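Local structure of putative rRNA methylase (Clostridium thermocellum ATCC 27405, 3EEY) at residues A[11-16]-A[34-39]; A[65-68]-A[72-75]; A[17-22]-A[132-137]. The protein is a putative rRNA methylase that binds S-adenosylmethionine and probably transfers its methyl group to a nucleic acid substrate. All blocks are in the same frame, centred on the assembly; numbering follows the deposited sequence. Where two conformers were deposited one is given.

Contact 1. Residues A[11-16]-A[34-39]. With SAM (S-adenosylmethionine), chain K.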
ATOM      1  N   GLN A  11       0.494  -7.920  -4.698  1.00 36.39           N
ATOM      2  CA  GLN A  11       1.149  -7.170  -3.629  1.00 31.73           C
ATOM      3  C   GLN A  11       1.350  -7.970  -2.337  1.00 37.52           C
ATOM      4  O   GLN A  11       2.367  -7.790  -1.657  1.00 41.25           O
ATOM      5  CB  GLN A  11       0.384  -5.884  -3.339  1.00 37.49           C
ATOM      6  CG  GLN A  11       0.605  -4.792  -4.362  1.00 31.44           C
ATOM      7  CD  GLN A  11       0.147  -3.451  -3.875  1.00 39.36           C
ATOM      8  OE1 GLN A  11       0.563  -2.980  -2.810  1.00 36.67           O
ATOM      9  NE2 GLN A  11      -0.716  -2.816  -4.651  1.00 37.69           N
ATOM     10  N   SER A  12       0.392  -8.849  -2.011  1.00 32.00           N
ATOM     11  CA  SER A  12       0.530  -9.773  -0.876  1.00 30.79           C
ATOM     12  C   SER A  12       1.793 -10.637  -0.974  1.00 32.25           C
ATOM     13  O   SER A  12       2.527 -10.784   0.000  1.00 30.81           O
ATOM     14  CB  SER A  12      -0.713 -10.648  -0.714  1.00 33.28           C
ATOM     15  OG  SER A  12      -0.855 -11.584  -1.772  1.00 40.46           O
ATOM     16  N   HIS A  13       2.058 -11.168  -2.164  1.00 32.19           N
ATOM     17  CA  HIS A  13       3.277 -11.929  -2.434  1.00 23.86           C
ATOM     18  C   HIS A  13       4.551 -11.094  -2.285  1.00 31.40           C
ATOM     19  O   HIS A  13       5.545 -11.570  -1.734  1.00 38.93           O
ATOM     20  CB  HIS A  13       3.204 -12.530  -3.832  1.00 28.08           C
ATOM     21  CG  HIS A  13       2.278 -13.700  -3.938  1.00 38.27           C
ATOM     22  ND1 HIS A  13       2.659 -14.899  -4.496  1.00 53.28           N
ATOM     23  CD2 HIS A  13       0.988 -13.855  -3.561  1.00 50.58           C
ATOM     24  CE1 HIS A  13       1.644 -15.742  -4.461  1.00 48.87           C
ATOM     25  NE2 HIS A  13       0.619 -15.133  -3.894  1.00 41.97           N
ATOM     26  N   ASP A  14       4.514  -9.852  -2.777  1.00 36.35           N
ATOM     27  CA  ASP A  14       5.624  -8.904  -2.640  1.00 35.78           C
ATOM     28  C   ASP A  14       5.954  -8.570  -1.184  1.00 37.90           C
ATOM     29  O   ASP A  14       7.129  -8.493  -0.822  1.00 38.99           O
ATOM     30  CB  ASP A  14       5.346  -7.611  -3.418  1.00 43.06           C
ATOM     31  CG  ASP A  14       5.524  -7.772  -4.925  1.00 51.08           C
ATOM     32  OD1 ASP A  14       5.890  -8.868  -5.395  1.00 53.33           O
ATOM     33  OD2 ASP A  14       5.307  -6.779  -5.648  1.00 57.45           O
ATOM     34  N   TYR A  15       4.913  -8.369  -0.373  1.00 39.11           N
ATOM     35  CA  TYR A  15       5.059  -8.141   1.064  1.00 39.45           C
ATOM     36  C   TYR A  15       5.601  -9.358   1.804  1.00 39.07           C
ATOM     37  O   TYR A  15       6.375  -9.210   2.745  1.00 38.33           O
ATOM     38  CB  TYR A  15       3.732  -7.705   1.688  1.00 38.09           C
ATOM     39  CG  TYR A  15       3.480  -6.217   1.604  1.00 41.58           C
ATOM     40  CD1 TYR A  15       2.613  -5.687   0.647  1.00 37.41           C
ATOM     41  CD2 TYR A  15       4.108  -5.334   2.483  1.00 39.89           C
ATOM     42  CE1 TYR A  15       2.381  -4.315   0.560  1.00 36.24           C
ATOM     43  CE2 TYR A  15       3.876  -3.959   2.412  1.00 36.04           C
ATOM     44  CZ  TYR A  15       3.014  -3.455   1.449  1.00 39.24           C
ATOM     45  OH  TYR A  15       2.781  -2.098   1.361  1.00 39.93           O
ATOM     46  N   ILE A  16       5.198 -10.549   1.370  1.00 36.25           N
ATOM     47  CA  ILE A  16       5.658 -11.793   1.981  1.00 38.59           C
ATOM     48  C   ILE A  16       7.141 -12.040   1.661  1.00 42.25           C
ATOM     49  O   ILE A  16       7.910 -12.399   2.552  1.00 41.06           O
ATOM     50  CB  ILE A  16       4.739 -13.019   1.609  1.00 38.66           C
ATOM     51  CG1 ILE A  16       3.342 -12.905   2.244  1.00 35.54           C
ATOM     52  CG2 ILE A  16       5.368 -14.327   2.008  1.00 38.03           C
ATOM     53  CD1 ILE A  16       3.285 -12.898   3.770  1.00 31.50           C
ATOM     54  N   GLY A  34      -3.767 -24.255  -3.489  1.00 55.18           N
ATOM     55  CA  GLY A  34      -2.403 -24.459  -2.997  1.00 51.33           C
ATOM     56  C   GLY A  34      -1.335 -23.544  -3.563  1.00 51.14           C
ATOM     57  O   GLY A  34      -0.138 -23.756  -3.325  1.00 47.07           O
ATOM     58  N   ASN A  35      -1.770 -22.524  -4.302  1.00 53.13           N
ATOM     59  CA  ASN A  35      -0.873 -21.553  -4.938  1.00 54.18           C
ATOM     60  C   ASN A  35       0.006 -20.776  -3.955  1.00 52.09           C
ATOM     61  O   ASN A  35       1.229 -20.729  -4.119  1.00 50.32           O
ATOM     62  CB  ASN A  35      -1.674 -20.585  -5.808  1.00 62.78           C
ATOM     63  CG  ASN A  35      -2.434 -21.284  -6.909  1.00 71.77           C
ATOM     64  OD1 ASN A  35      -1.838 -21.878  -7.811  1.00 78.55           O
ATOM     65  ND2 ASN A  35      -3.761 -21.216  -6.846  1.00 79.10           N
ATOM     66  N   ASP A  36      -0.621 -20.188  -2.936  1.00 46.16           N
ATOM     67  CA  ASP A  36       0.099 -19.513  -1.849  1.00 42.08           C
ATOM     68  C   ASP A  36       0.938 -20.472  -0.998  1.00 40.13           C
ATOM     69  O   ASP A  36       1.995 -20.088  -0.508  1.00 34.97           O
ATOM     70  CB  ASP A  36      -0.863 -18.738  -0.948  1.00 44.52           C
ATOM     71  CG  ASP A  36      -1.477 -17.525  -1.632  1.00 50.77           C
ATOM     72  OD1 ASP A  36      -1.051 -17.167  -2.744  1.00 55.67           O
ATOM     73  OD2 ASP A  36      -2.392 -16.917  -1.042  1.00 60.05           O
ATOM     74  N   THR A  37       0.454 -21.705  -0.824  1.00 46.42           N
ATOM     75  CA  THR A  37       1.184 -22.739  -0.083  1.00 44.03           C
ATOM     76  C   THR A  37       2.501 -23.080  -0.783  1.00 43.60           C
ATOM     77  O   THR A  37       3.544 -23.144  -0.133  1.00 40.05           O
ATOM     78  CB  THR A  37       0.358 -24.043   0.100  1.00 47.52           C
ATOM     79  OG1 THR A  37      -1.043 -23.746   0.158  1.00 45.49           O
ATOM     80  CG2 THR A  37       0.789 -24.772   1.374  1.00 41.88           C
ATOM     81  N   ALA A  38       2.438 -23.274  -2.101  1.00 42.62           N
ATOM     82  CA  ALA A  38       3.617 -23.543  -2.934  1.00 46.34           C
ATOM     83  C   ALA A  38       4.587 -22.371  -2.904  1.00 45.86           C
ATOM     84  O   ALA A  38       5.804 -22.554  -2.760  1.00 41.52           O
ATOM     85  CB  ALA A  38       3.203 -23.850  -4.370  1.00 42.07           C
ATOM     86  N   PHE A  39       4.023 -21.173  -3.036  1.00 43.52           N
ATOM     87  CA  PHE A  39       4.760 -19.913  -2.932  1.00 41.79           C
ATOM     88  C   PHE A  39       5.517 -19.781  -1.599  1.00 40.35           C
ATOM     89  O   PHE A  39       6.701 -19.446  -1.587  1.00 36.72           O
ATOM     90  CB  PHE A  39       3.800 -18.730  -3.142  1.00 39.40           C
ATOM     91  CG  PHE A  39       4.361 -17.404  -2.723  1.00 41.18           C
ATOM     92  CD1 PHE A  39       5.384 -16.810  -3.441  1.00 39.94           C
ATOM     93  CD2 PHE A  39       3.853 -16.739  -1.616  1.00 36.44           C
ATOM     94  CE1 PHE A  39       5.905 -15.581  -3.056  1.00 44.25           C
ATOM     95  CE2 PHE A  39       4.364 -15.513  -1.230  1.00 43.75           C
ATOM     96  CZ  PHE A  39       5.395 -14.933  -1.949  1.00 41.32           C
TER
HETATM   97  N   SAM K 300      -4.990 -19.105  -1.397  1.00 55.01           N
HETATM   98  CA  SAM K 300      -6.017 -19.951  -2.082  1.00 64.02           C
HETATM   99  C   SAM K 300      -5.528 -20.466  -3.438  1.00 62.82           C
HETATM  100  O   SAM K 300      -6.307 -20.876  -4.306  1.00 62.55           O
HETATM  101  OXT SAM K 300      -4.324 -20.497  -3.688  1.00 68.37           O
HETATM  102  CB  SAM K 300      -7.343 -19.207  -2.184  1.00 60.84           C
HETATM  103  CG  SAM K 300      -8.187 -19.342  -0.920  1.00 54.72           C
HETATM  104  SD  SAM K 300      -9.972 -19.369  -1.237  1.00 40.18           S
HETATM  105  CE  SAM K 300     -10.255 -17.628  -1.664  1.00 61.42           C
HETATM  106  C5' SAM K 300     -10.602 -19.497   0.459  1.00 51.26           C
HETATM  107  C4' SAM K 300     -10.334 -20.893   1.032  1.00 50.71           C
HETATM  108  O4' SAM K 300     -10.458 -20.900   2.441  1.00 46.78           O
HETATM  109  C3' SAM K 300     -11.304 -21.941   0.490  1.00 52.41           C
HETATM  110  O3' SAM K 300     -10.556 -23.027  -0.005  1.00 47.92           O
HETATM  111  C2' SAM K 300     -12.139 -22.353   1.687  1.00 53.28           C
HETATM  112  O2' SAM K 300     -12.521 -23.715   1.655  1.00 46.74           O
HETATM  113  C1' SAM K 300     -11.186 -22.047   2.836  1.00 44.92           C
HETATM  114  N9  SAM K 300     -11.862 -21.828   4.130  1.00 44.64           N
HETATM  115  C8  SAM K 300     -13.154 -21.420   4.368  1.00 39.33           C
HETATM  116  N7  SAM K 300     -13.340 -21.360   5.710  1.00 41.58           N
HETATM  117  C5  SAM K 300     -12.186 -21.725   6.321  1.00 36.22           C
HETATM  118  C6  SAM K 300     -11.810 -21.848   7.655  1.00 31.10           C
HETATM  119  N6  SAM K 300     -12.650 -21.576   8.650  1.00 42.74           N
HETATM  120  N1  SAM K 300     -10.531 -22.267   7.947  1.00 46.60           N
HETATM  121  C2  SAM K 300      -9.620 -22.567   6.957  1.00 30.90           C
HETATM  122  N3  SAM K 300      -9.997 -22.432   5.645  1.00 39.95           N
HETATM  123  C4  SAM K 300     -11.254 -22.025   5.334  1.00 33.83           C

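Contact 2. Residues A[65-68]-A[72-75]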
ATOM      1  N   LYS A  65      -1.567 -32.472  -4.194  1.00 59.52           N
ATOM      2  CA  LYS A  65      -1.193 -32.785  -5.568  1.00 71.84           C
ATOM      3  C   LYS A  65      -0.221 -31.747  -6.132  1.00 70.81           C
ATOM      4  O   LYS A  65       0.801 -32.102  -6.711  1.00 69.34           O
ATOM      5  CB  LYS A  65      -2.438 -32.891  -6.448  1.00 71.45           C
ATOM      6  CG  LYS A  65      -2.160 -33.318  -7.883  1.00 79.32           C
ATOM      7  CD  LYS A  65      -3.435 -33.332  -8.703  1.00 86.35           C
ATOM      8  CE  LYS A  65      -3.143 -33.367 -10.193  1.00 95.61           C
ATOM      9  NZ  LYS A  65      -2.453 -34.619 -10.618  1.00 99.93           N
ATOM     10  N   LYS A  66      -0.555 -30.474  -5.937  1.00 70.67           N
ATOM     11  CA  LYS A  66       0.291 -29.334  -6.304  1.00 66.80           C
ATOM     12  C   LYS A  66       1.711 -29.410  -5.749  1.00 65.86           C
ATOM     13  O   LYS A  66       2.677 -29.322  -6.504  1.00 62.43           O
ATOM     14  CB  LYS A  66      -0.359 -28.039  -5.824  1.00 68.82           C
ATOM     15  CG  LYS A  66      -1.001 -27.212  -6.911  1.00 75.52           C
ATOM     16  CD  LYS A  66      -0.066 -26.090  -7.327  1.00 82.95           C
ATOM     17  CE  LYS A  66      -0.690 -25.077  -8.283  1.00 87.46           C
ATOM     18  NZ  LYS A  66      -2.158 -25.175  -8.480  1.00 90.08           N
ATOM     19  N   LEU A  67       1.819 -29.583  -4.433  1.00 60.46           N
ATOM     20  CA  LEU A  67       3.100 -29.585  -3.748  1.00 58.41           C
ATOM     21  C   LEU A  67       3.973 -30.793  -4.076  1.00 59.16           C
ATOM     22  O   LEU A  67       5.192 -30.666  -4.120  1.00 60.24           O
ATOM     23  CB  LEU A  67       2.881 -29.481  -2.241  1.00 59.48           C
ATOM     24  CG  LEU A  67       2.311 -28.169  -1.701  1.00 59.64           C
ATOM     25  CD1 LEU A  67       1.729 -28.409  -0.328  1.00 61.60           C
ATOM     26  CD2 LEU A  67       3.361 -27.074  -1.658  1.00 50.15           C
ATOM     27  N   THR A  68       3.346 -31.947  -4.310  1.00 62.76           N
ATOM     28  CA  THR A  68       4.063 -33.183  -4.661  1.00 73.53           C
ATOM     29  C   THR A  68       4.626 -33.064  -6.082  1.00 71.11           C
ATOM     30  O   THR A  68       5.750 -33.507  -6.361  1.00 71.22           O
ATOM     31  CB  THR A  68       3.150 -34.445  -4.533  1.00 72.70           C
ATOM     32  OG1 THR A  68       2.441 -34.411  -3.287  1.00 77.44           O
ATOM     33  CG2 THR A  68       3.969 -35.738  -4.607  1.00 79.89           C
ATOM     34  N   LEU A  72       7.757 -30.092  -3.267  1.00 69.71           N
ATOM     35  CA  LEU A  72       7.631 -29.176  -2.117  1.00 69.18           C
ATOM     36  C   LEU A  72       6.793 -29.679  -0.932  1.00 66.72           C
ATOM     37  O   LEU A  72       6.613 -28.947   0.033  1.00 70.52           O
ATOM     38  CB  LEU A  72       7.079 -27.817  -2.574  1.00 65.41           C
ATOM     39  CG  LEU A  72       7.902 -26.932  -3.520  1.00 56.72           C
ATOM     40  CD1 LEU A  72       7.043 -25.812  -4.081  1.00 50.86           C
ATOM     41  CD2 LEU A  72       9.142 -26.364  -2.845  1.00 47.27           C
ATOM     42  N   ILE A  73       6.293 -30.911  -1.008  1.00 68.08           N
ATOM     43  CA  ILE A  73       5.424 -31.486   0.033  1.00 67.48           C
ATOM     44  C   ILE A  73       6.192 -31.790   1.344  1.00 68.46           C
ATOM     45  O   ILE A  73       5.589 -31.912   2.416  1.00 70.36           O
ATOM     46  CB  ILE A  73       4.637 -32.732  -0.529  1.00 66.47           C
ATOM     47  CG1 ILE A  73       3.455 -33.133   0.364  1.00 68.66           C
ATOM     48  CG2 ILE A  73       5.561 -33.918  -0.786  1.00 69.90           C
ATOM     49  CD1 ILE A  73       2.206 -32.319   0.161  1.00 59.52           C
ATOM     50  N   ASP A  74       7.521 -31.865   1.234  1.00 67.52           N
ATOM     51  CA  ASP A  74       8.441 -32.226   2.319  1.00 70.75           C
ATOM     52  C   ASP A  74       8.351 -31.307   3.530  1.00 68.60           C
ATOM     53  O   ASP A  74       8.345 -31.760   4.676  1.00 70.05           O
ATOM     54  CB  ASP A  74       9.891 -32.203   1.814  1.00 75.59           C
ATOM     55  CG  ASP A  74      10.000 -32.400   0.308  1.00 86.47           C
ATOM     56  OD1 ASP A  74      10.535 -33.448  -0.116  1.00 91.86           O
ATOM     57  OD2 ASP A  74       9.559 -31.508  -0.452  1.00 88.23           O
ATOM     58  N   ARG A  75       8.331 -30.016   3.287  1.00 66.09           N
ATOM     59  CA  ARG A  75       8.286 -29.048   4.362  1.00 62.62           C
ATOM     60  C   ARG A  75       6.929 -28.471   4.664  1.00 55.49           C
ATOM     61  O   ARG A  75       6.823 -27.544   5.396  1.00 52.05           O
ATOM     62  CB  ARG A  75       9.257 -27.919   4.113  1.00 67.76           C
ATOM     63  CG  ARG A  75      10.673 -28.283   4.334  1.00 74.45           C
ATOM     64  CD  ARG A  75      10.798 -29.370   5.358  1.00 75.48           C
ATOM     65  NE  ARG A  75      11.238 -28.842   6.621  1.00 94.21           N
ATOM     66  CZ  ARG A  75      11.703 -29.572   7.604  1.00102.28           C
ATOM     67  NH1 ARG A  75      12.084 -28.998   8.721  1.00102.06           N
ATOM     68  NH2 ARG A  75      11.790 -30.878   7.467  1.00106.21           N
TER

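Contact 3. Residues A[17-22]-A[132-137]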
ATOM      1  N   LYS A  17       7.532 -11.816   0.405  1.00 45.27           N
ATOM      2  CA  LYS A  17       8.936 -11.893  -0.032  1.00 47.99           C
ATOM      3  C   LYS A  17       9.882 -10.974   0.762  1.00 49.80           C
ATOM      4  O   LYS A  17      11.021 -11.353   1.024  1.00 56.70           O
ATOM      5  CB  LYS A  17       9.053 -11.575  -1.528  1.00 48.28           C
ATOM      6  CG  LYS A  17       8.928 -12.764  -2.469  1.00 48.12           C
ATOM      7  CD  LYS A  17       8.327 -12.369  -3.818  1.00 66.95           C
ATOM      8  CE  LYS A  17       9.003 -11.157  -4.463  1.00 82.60           C
ATOM      9  NZ  LYS A  17       9.780 -11.503  -5.685  1.00 93.18           N
ATOM     10  N   MET A  18       9.398  -9.784   1.140  1.00 49.57           N
ATOM     11  CA  MET A  18      10.132  -8.823   1.991  1.00 51.27           C
ATOM     12  C   MET A  18      10.484  -9.376   3.366  1.00 50.45           C
ATOM     13  O   MET A  18      11.518  -9.042   3.935  1.00 54.86           O
ATOM     14  CB  MET A  18       9.296  -7.559   2.235  1.00 53.24           C
ATOM     15  CG  MET A  18       9.335  -6.460   1.175  1.00 64.25           C
ATOM     16  SD  MET A  18       8.088  -5.178   1.538  1.00 67.72           S
ATOM     17  CE  MET A  18       8.884  -4.246   2.847  1.00 68.01           C
ATOM     18  N   PHE A  19       9.606 -10.212   3.905  1.00 53.65           N
ATOM     19  CA  PHE A  19       9.676 -10.600   5.308  1.00 47.24           C
ATOM     20  C   PHE A  19      10.163 -12.027   5.525  1.00 49.96           C
ATOM     21  O   PHE A  19      10.816 -12.315   6.522  1.00 55.23           O
ATOM     22  CB  PHE A  19       8.300 -10.431   5.951  1.00 44.41           C
ATOM     23  CG  PHE A  19       7.972  -9.020   6.330  1.00 39.26           C
ATOM     24  CD1 PHE A  19       8.112  -8.601   7.646  1.00 39.19           C
ATOM     25  CD2 PHE A  19       7.501  -8.109   5.389  1.00 42.11           C
ATOM     26  CE1 PHE A  19       7.806  -7.299   8.019  1.00 44.89           C
ATOM     27  CE2 PHE A  19       7.195  -6.802   5.750  1.00 45.28           C
ATOM     28  CZ  PHE A  19       7.348  -6.397   7.072  1.00 43.08           C
ATOM     29  N   VAL A  20       9.835 -12.921   4.601  1.00 50.09           N
ATOM     30  CA  VAL A  20      10.135 -14.337   4.769  1.00 51.10           C
ATOM     31  C   VAL A  20      11.510 -14.682   4.211  1.00 58.10           C
ATOM     32  O   VAL A  20      11.799 -14.415   3.044  1.00 60.26           O
ATOM     33  CB  VAL A  20       9.040 -15.227   4.117  1.00 46.79           C
ATOM     34  CG1 VAL A  20       9.396 -16.705   4.180  1.00 44.28           C
ATOM     35  CG2 VAL A  20       7.723 -14.988   4.791  1.00 40.64           C
ATOM     36  N   LYS A  21      12.359 -15.244   5.067  1.00 61.44           N
ATOM     37  CA  LYS A  21      13.641 -15.796   4.638  0.50 65.00           C
ATOM     38  C   LYS A  21      13.649 -17.316   4.816  1.00 67.04           C
ATOM     39  O   LYS A  21      12.674 -17.899   5.310  1.00 65.83           O
ATOM     40  CB  LYS A  21      14.822 -15.120   5.361  0.50 65.09           C
ATOM     41  CG  LYS A  21      14.882 -15.303   6.876  0.50 64.71           C
ATOM     42  CD  LYS A  21      16.171 -14.718   7.443  0.50 66.56           C
ATOM     43  CE  LYS A  21      16.307 -14.982   8.936  0.50 70.39           C
ATOM     44  NZ  LYS A  21      17.658 -14.601   9.449  0.50 67.52           N
ATOM     45  N   GLU A  22      14.738 -17.955   4.403  1.00 68.97           N
ATOM     46  CA  GLU A  22      14.837 -19.410   4.451  1.00 67.58           C
ATOM     47  C   GLU A  22      15.012 -19.939   5.870  1.00 64.69           C
ATOM     48  O   GLU A  22      15.771 -19.375   6.668  1.00 62.16           O
ATOM     49  CB  GLU A  22      15.955 -19.905   3.533  1.00 71.35           C
ATOM     50  CG  GLU A  22      15.798 -19.430   2.093  1.00 84.19           C
ATOM     51  CD  GLU A  22      16.230 -20.459   1.074  1.00 97.09           C
ATOM     52  OE1 GLU A  22      17.266 -21.126   1.292  1.00107.32           O
ATOM     53  OE2 GLU A  22      15.532 -20.592   0.045  1.00 95.95           O
ATOM     54  N   GLY A 132       8.185  -8.195  14.205  1.00 46.88           N
ATOM     55  CA  GLY A 132       8.688  -7.980  12.856  1.00 45.38           C
ATOM     56  C   GLY A 132       8.123  -8.967  11.846  1.00 44.44           C
ATOM     57  O   GLY A 132       8.609  -9.036  10.724  1.00 49.17           O
ATOM     58  N   GLY A 133       7.106  -9.730  12.252  1.00 46.03           N
ATOM     59  CA  GLY A 133       6.415 -10.675  11.376  1.00 40.08           C
ATOM     60  C   GLY A 133       5.212 -10.043  10.705  1.00 40.44           C
ATOM     61  O   GLY A 133       4.780  -8.983  11.122  1.00 30.96           O
ATOM     62  N   ILE A 134       4.665 -10.697   9.677  1.00 38.18           N
ATOM     63  CA  ILE A 134       3.599 -10.098   8.857  1.00 34.10           C
ATOM     64  C   ILE A 134       2.414 -11.028   8.621  1.00 29.52           C
ATOM     65  O   ILE A 134       2.578 -12.226   8.485  1.00 34.76           O
ATOM     66  CB  ILE A 134       4.164  -9.526   7.510  1.00 33.57           C
ATOM     67  CG1 ILE A 134       3.127  -8.666   6.784  1.00 29.76           C
ATOM     68  CG2 ILE A 134       4.662 -10.647   6.570  1.00 38.21           C
ATOM     69  CD1 ILE A 134       3.591  -7.285   6.430  1.00 34.28           C
ATOM     70  N   ILE A 135       1.213 -10.468   8.619  1.00 34.74           N
ATOM     71  CA  ILE A 135       0.031 -11.159   8.127  1.00 28.94           C
ATOM     72  C   ILE A 135      -0.442 -10.371   6.921  1.00 36.94           C
ATOM     73  O   ILE A 135      -0.558  -9.150   6.995  1.00 37.80           O
ATOM     74  CB  ILE A 135      -1.106 -11.208   9.181  1.00 31.53           C
ATOM     75  CG1 ILE A 135      -0.666 -12.006  10.406  1.00 33.96           C
ATOM     76  CG2 ILE A 135      -2.399 -11.817   8.588  1.00 16.18           C
ATOM     77  CD1 ILE A 135      -1.362 -11.612  11.691  1.00 36.58           C
ATOM     78  N   THR A 136      -0.693 -11.059   5.806  1.00 31.80           N
ATOM     79  CA  THR A 136      -1.379 -10.438   4.679  1.00 38.07           C
ATOM     80  C   THR A 136      -2.790 -11.014   4.546  1.00 31.47           C
ATOM     81  O   THR A 136      -2.994 -12.208   4.721  1.00 37.52           O
ATOM     82  CB  THR A 136      -0.605 -10.606   3.355  1.00 40.43           C
ATOM     83  OG1 THR A 136      -0.524 -11.994   3.026  1.00 32.39           O
ATOM     84  CG2 THR A 136       0.801 -10.022   3.469  1.00 30.14           C
ATOM     85  N   VAL A 137      -3.758 -10.144   4.285  1.00 31.68           N
ATOM     86  CA  VAL A 137      -5.161 -10.531   4.116  1.00 26.22           C
ATOM     87  C   VAL A 137      -5.667  -9.949   2.793  1.00 23.54           C
ATOM     88  O   VAL A 137      -5.823  -8.734   2.654  1.00 31.14           O
ATOM     89  CB  VAL A 137      -6.046 -10.017   5.293  1.00 30.57           C
ATOM     90  CG1 VAL A 137      -7.433 -10.639   5.251  1.00 31.77           C
ATOM     91  CG2 VAL A 137      -5.393 -10.291   6.635  1.00 25.00           C
TER

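Contact 1. Residues A[11-16]-A[34-39]
The imidazole of His13 lies flat against the ring of Phe39 where helix 8-19 runs beside helix 35-44 on one side of the Rossmann-like sheet of a class I methyltransferase. The stack is face to face, with centroids 4.0 Å apart and the planes tilted by 29°. It is not symmetrical: ND1 of His13 stands over the middle of the phenyl ring, whereas Phe39 covers the imidazole toward its rim. The two side chains come from facing helices and overlap in antiparallel fashion. Phe39 reaches the neighbouring helix because its CG is anti to its own backbone N (chi1 165°). The far end of the ring reaches the backbone of the other helix, CZ lying 3.4 Å from His13 O, and Ile16 closes in with its CG2 methyl 3.6 Å from Phe39 CE2.

A second grip fixes the rotation of the imidazole. His13 NE2 donates a bent hydrogen bond of 2.9 Å to Asp36 OD1 (N-H...O 137°), approaching from above the carboxylate plane. This His-carboxylate pair leaves the other oxygen of Asp36, a residue of the S-adenosylmethionine site, turned to the cofactor, with OD2 3.4 Å from the ligand amino nitrogen N. Gly34 occupies the N-cap position of the helix that carries Asp36, and the helix start would favour the negative charge of the ligand carboxylate. There Asn35 donates twice to one oxygen: its backbone N weakly, and its side-chain ND2 at 3.3 Å from OXT of S-adenosylmethionine.

Contact 2. Residues A[65-68]-A[72-75]
Leu67 and Ile73 are brought together by the first two torsions of the isoleucine. With chi1 at -164° its CG1 stands anti to the backbone N and is sent toward the last turn of helix 57-69, and chi2 near 81° then turns the CD1 methyl onto Leu67. That methyl settles 3.8 Å from Leu67 CB and 4.0 Å from Leu67 CD1, the two side chains crossing at about a right angle. Leu72 meets the same leucine with the root of its side chain: its CB lies 3.9 Å from Leu67 CD2, again with the chains set crosswise. Leu67 is thus flanked by two successive residues of the returning loop, one at CB and CD1, the other at CD2.

The backbone ties the turn together. Leu72 N gives a fairly straight hydrogen bond to Leu67 O (2.8 Å, N-H...O 159°), so that a carbonyl near the end of the helix is taken up by an amide five residues on. The amide of Ile73 follows at 3.3 Å from Leu67 O.

Toward solvent the contact is looser. Thr68 points away from the loop, yet its OG1 stays 3.9 Å from Ile73 CB; the polar demand of that hydroxyl is met within the helix by Thr64 O.

The chain reverses here between helix 57-69 and edge strand 76-79, as the beta-alpha-beta unit from strand 49-53 is completed. Arg75 bonds through its backbone to Val50 in that neighbouring parallel strand, while Leu67 and Leu72 pack against Thr37 and Ala41 of helix 35-44, respectively.

Contact 3. Residues A[17-22]-A[132-137]
Phe19, near the C-terminal end of helix 8-19, presses a face of its ring onto Ile134 of strand 133-139. This is the dense half of the contact. Ile134 CB sits over the middle of the ring, 4.0 Å from its centroid and only 11° off the ring normal, a CH-pi arrangement. Both branches of the isoleucine spread over this same face: CG2 lies 3.7 Å from Phe19 CG, near the stem, and CD1 3.7 Å from Phe19 CE2, toward the para end. With CG1 of Ile134 anti to its backbone N, the longer branch is carried over the CE2-CZ end, and the side chains cross at about a right angle. Both residues are buried, and the second subunit adds to their cover, its Leu3 packing on Phe19 and its Ile5 on Ile134.

The other half is thinner and partly open to solvent. Here Phe19 meets backbone alone: Gly132 O lies in the plane of the ring, at its edge, 3.1 Å from CD1 and 3.3 Å from CE1 of Phe19. A carbonyl oxygen so placed faces the slightly positive ring hydrogens. Gly132 itself, at the corner where the chain turns into the strand, has a positive phi of 81°, which favours glycine. Its backbone, like that of Gly133, is hydrogen-bonded to Lys187 in the adjoining antiparallel strand, so the corner is held from the sheet.

On the strand's other edge, the backbone of Ile134 is hydrogen-bonded to Lys95 and Val97 of strand 94-101. Helix 8-19 thus packs on the fifth strand of a sheet ordered 3-2-1-4-5-7-6, with strand 181-187 antiparallel, the signature of the Rossmann-like class I methyltransferases.

Contacts 1 and 3 share helix 8-19 and lie with their centres about 10 Å apart. Ile16 joins them, its CD1 being 3.8 Å from Ile134 CG2. Contact 2 sits on the other flank of helix 35-44, its centre about 15 Å from that of contact 1, and meets it where Leu67 CD2 packs 3.8 Å from Ala38 CA; Lys66 NZ also forms a weak hydrogen bond with Asn35 OD1. Contacts 2 and 3 do not touch, their centres being about 21 Å apart. Only contact 1 reaches the S-adenosylmethionine, whose site Asp54, Gln56 and His83 help complete. The Leu67 side chain remains about 10 Å from the ligand, and contact 3 lies away from that site.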